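Local structure of nucleoside hydrolase, putative (Trypanosoma brucei, 3FZ0) at residues W218-D222 and E254-R258. The protein belongs to the nucleoside hydrolase family, whose members have an open alpha/beta fold, and holds a calcium ion. The protein carries 2 engineered substitutions. Numbering follows the deposited sequence.
Sequences WGFYD and EAFTR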
loop_
_atom_site.group_PDB
_atom_site.type_symbol
_atom_site.label_atom_id
_atom_site.label_comp_id
_atom_site.label_asym_id
_atom_site.label_seq_id
_atom_site.Cartn_x
_atom_site.Cartn_y
_atom_site.Cartn_z
ATOM N N TRP B 218 30.652 -21.190 17.345
ATOM C CA TRP B 218 31.186 -22.326 16.609
ATOM C C TRP B 218 32.039 -23.228 17.500
ATOM O O TRP B 218 32.004 -24.451 17.346
ATOM C CB TRP B 218 31.916 -21.902 15.326
ATOM C CG TRP B 218 30.941 -21.430 14.269
ATOM C CD1 TRP B 218 30.810 -20.154 13.786
ATOM C CD2 TRP B 218 29.933 -22.215 13.602
ATOM N NE1 TRP B 218 29.798 -20.099 12.867
ATOM C CE2 TRP B 218 29.246 -21.343 12.722
ATOM C CE3 TRP B 218 29.559 -23.565 13.654
ATOM C CZ2 TRP B 218 28.188 -21.767 11.902
ATOM C CZ3 TRP B 218 28.502 -24.006 12.826
ATOM C CH2 TRP B 218 27.827 -23.099 11.965
ATOM N N GLY B 219 32.791 -22.630 18.433
ATOM C CA GLY B 219 33.579 -23.369 19.455
ATOM C C GLY B 219 32.681 -24.253 20.328
ATOM O O GLY B 219 32.986 -25.429 20.560
ATOM N N PHE B 220 31.556 -23.706 20.779
ATOM C CA PHE B 220 30.587 -24.476 21.537
ATOM C C PHE B 220 30.070 -25.626 20.659
ATOM O O PHE B 220 30.078 -26.795 21.096
ATOM C CB PHE B 220 29.431 -23.589 22.015
ATOM C CG PHE B 220 28.340 -24.339 22.721
ATOM C CD1 PHE B 220 28.411 -24.547 24.104
ATOM C CD2 PHE B 220 27.235 -24.831 22.017
ATOM C CE1 PHE B 220 27.394 -25.239 24.769
ATOM C CE2 PHE B 220 26.210 -25.535 22.673
ATOM C CZ PHE B 220 26.275 -25.730 24.040
ATOM N N TYR B 221 29.641 -25.286 19.435
ATOM C CA TYR B 221 29.190 -26.277 18.460
ATOM C C TYR B 221 30.174 -27.443 18.328
ATOM O O TYR B 221 29.775 -28.603 18.344
ATOM C CB TYR B 221 28.966 -25.640 17.083
ATOM C CG TYR B 221 28.540 -26.644 16.046
ATOM C CD1 TYR B 221 27.222 -27.134 16.015
ATOM C CD2 TYR B 221 29.444 -27.105 15.081
ATOM C CE1 TYR B 221 26.825 -28.056 15.044
ATOM C CE2 TYR B 221 29.058 -28.013 14.118
ATOM C CZ TYR B 221 27.744 -28.487 14.098
ATOM O OH TYR B 221 27.337 -29.404 13.129
ATOM N N ASP B 222 31.457 -27.123 18.205
ATOM C CA ASP B 222 32.470 -28.153 18.028
ATOM C C ASP B 222 32.409 -29.150 19.187
ATOM O O ASP B 222 32.552 -30.348 18.962
ATOM C CB ASP B 222 33.870 -27.545 17.866
ATOM C CG ASP B 222 34.110 -26.981 16.466
ATOM O OD1 ASP B 222 33.235 -27.143 15.595
ATOM O OD2 ASP B 222 35.183 -26.377 16.222
ATOM N N GLU B 254 27.323 -24.819 8.043
ATOM C CA GLU B 254 28.701 -24.634 8.498
ATOM C C GLU B 254 29.652 -24.194 7.352
ATOM O O GLU B 254 30.428 -23.250 7.514
ATOM C CB GLU B 254 29.225 -25.883 9.222
ATOM C CG GLU B 254 30.496 -25.629 10.027
ATOM C CD GLU B 254 31.165 -26.906 10.538
ATOM O OE1 GLU B 254 32.055 -26.802 11.409
ATOM O OE2 GLU B 254 30.820 -28.010 10.065
ATOM N N ALA B 255 29.576 -24.847 6.195
ATOM C CA ALA B 255 30.463 -24.475 5.074
ATOM C C ALA B 255 30.116 -23.109 4.494
ATOM O O ALA B 255 30.972 -22.403 4.011
ATOM C CB ALA B 255 30.454 -25.545 3.980
ATOM N N PHE B 256 28.856 -22.730 4.573
ATOM C CA PHE B 256 28.413 -21.479 3.988
ATOM C C PHE B 256 28.767 -20.291 4.872
ATOM O O PHE B 256 29.128 -19.231 4.353
ATOM C CB PHE B 256 26.891 -21.490 3.734
ATOM C CG PHE B 256 26.461 -22.310 2.527
ATOM C CD1 PHE B 256 25.315 -23.128 2.594
ATOM C CD2 PHE B 256 27.187 -22.249 1.319
ATOM C CE1 PHE B 256 24.895 -23.881 1.485
ATOM C CE2 PHE B 256 26.789 -23.008 0.187
ATOM C CZ PHE B 256 25.629 -23.824 0.273
ATOM N N THR B 257 28.660 -20.445 6.193
ATOM C CA THR B 257 28.736 -19.285 7.083
ATOM C C THR B 257 29.970 -19.284 7.976
ATOM O O THR B 257 30.483 -18.231 8.337
ATOM C CB THR B 257 27.465 -19.091 7.923
ATOM O OG1 THR B 257 27.319 -20.182 8.830
ATOM C CG2 THR B 257 26.236 -19.016 7.015
ATOM N N ARG B 258 30.467 -20.452 8.335
ATOM C CA ARG B 258 31.654 -20.486 9.172
ATOM C C ARG B 258 32.925 -20.410 8.317
ATOM O O ARG B 258 33.699 -19.456 8.424
ATOM C CB ARG B 258 31.664 -21.725 10.068
ATOM C CG ARG B 258 32.804 -21.755 11.050
ATOM C CD ARG B 258 32.931 -23.120 11.689
ATOM N NE ARG B 258 33.965 -23.164 12.729
ATOM C CZ ARG B 258 34.060 -24.143 13.629
ATOM N NH1 ARG B 258 33.188 -25.154 13.612
ATOM N NH2 ARG B 258 35.010 -24.117 14.556
#
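Arg258 lies along one face of the Trp218 indole and reaches past it to clasp Asp222. Arg258 CG stands 3.6 Å from the centroid of the Trp218 five-membered ring, only 6° off the ring normal, a CH-pi contact between an aliphatic stem and a broad aromatic surface. The stem can span the indole because CG is anti to the backbone N (chi1 -175°) and the chain stays extended as far as NE. Beyond the ring, the guanidinium rests with one face on Trp218 CB, while its edge meets the carboxylate end-on: Arg258 NH1 to Asp222 OD1 and Arg258 NH2 to Asp222 OD2 are both 2.8 Å and nearly straight. Both oxygens lie near the guanidinium plane, but the nitrogens approach from the syn side, tilted out of the carboxylate plane. Arginine suits this place because two N-H bonds, one to each oxygen, set the mutual orientation of the groups. Glu254 packs its CG 3.8 Å from Trp218 CZ3, and Glu254 OE1 forms a 3.0 Å salt bridge with Arg258 NH1 whose hydrogen bond is bent and weak. At the indole edge, Thr257 OG1 lies near Trp218 CZ2 and hydrogen-bonds to Leu253 O. Asp222 OD1 and Glu254 OE1 are 4.4 Å apart; Arg258 NH1 and Arg227, salt-bridged to both acids, probably offset their like charges. The contact joins the start of helix 218-224 to the end of helix 251-257; Arg227 reaches it from strand 227-228, and Phe220 packs against helix 345-356.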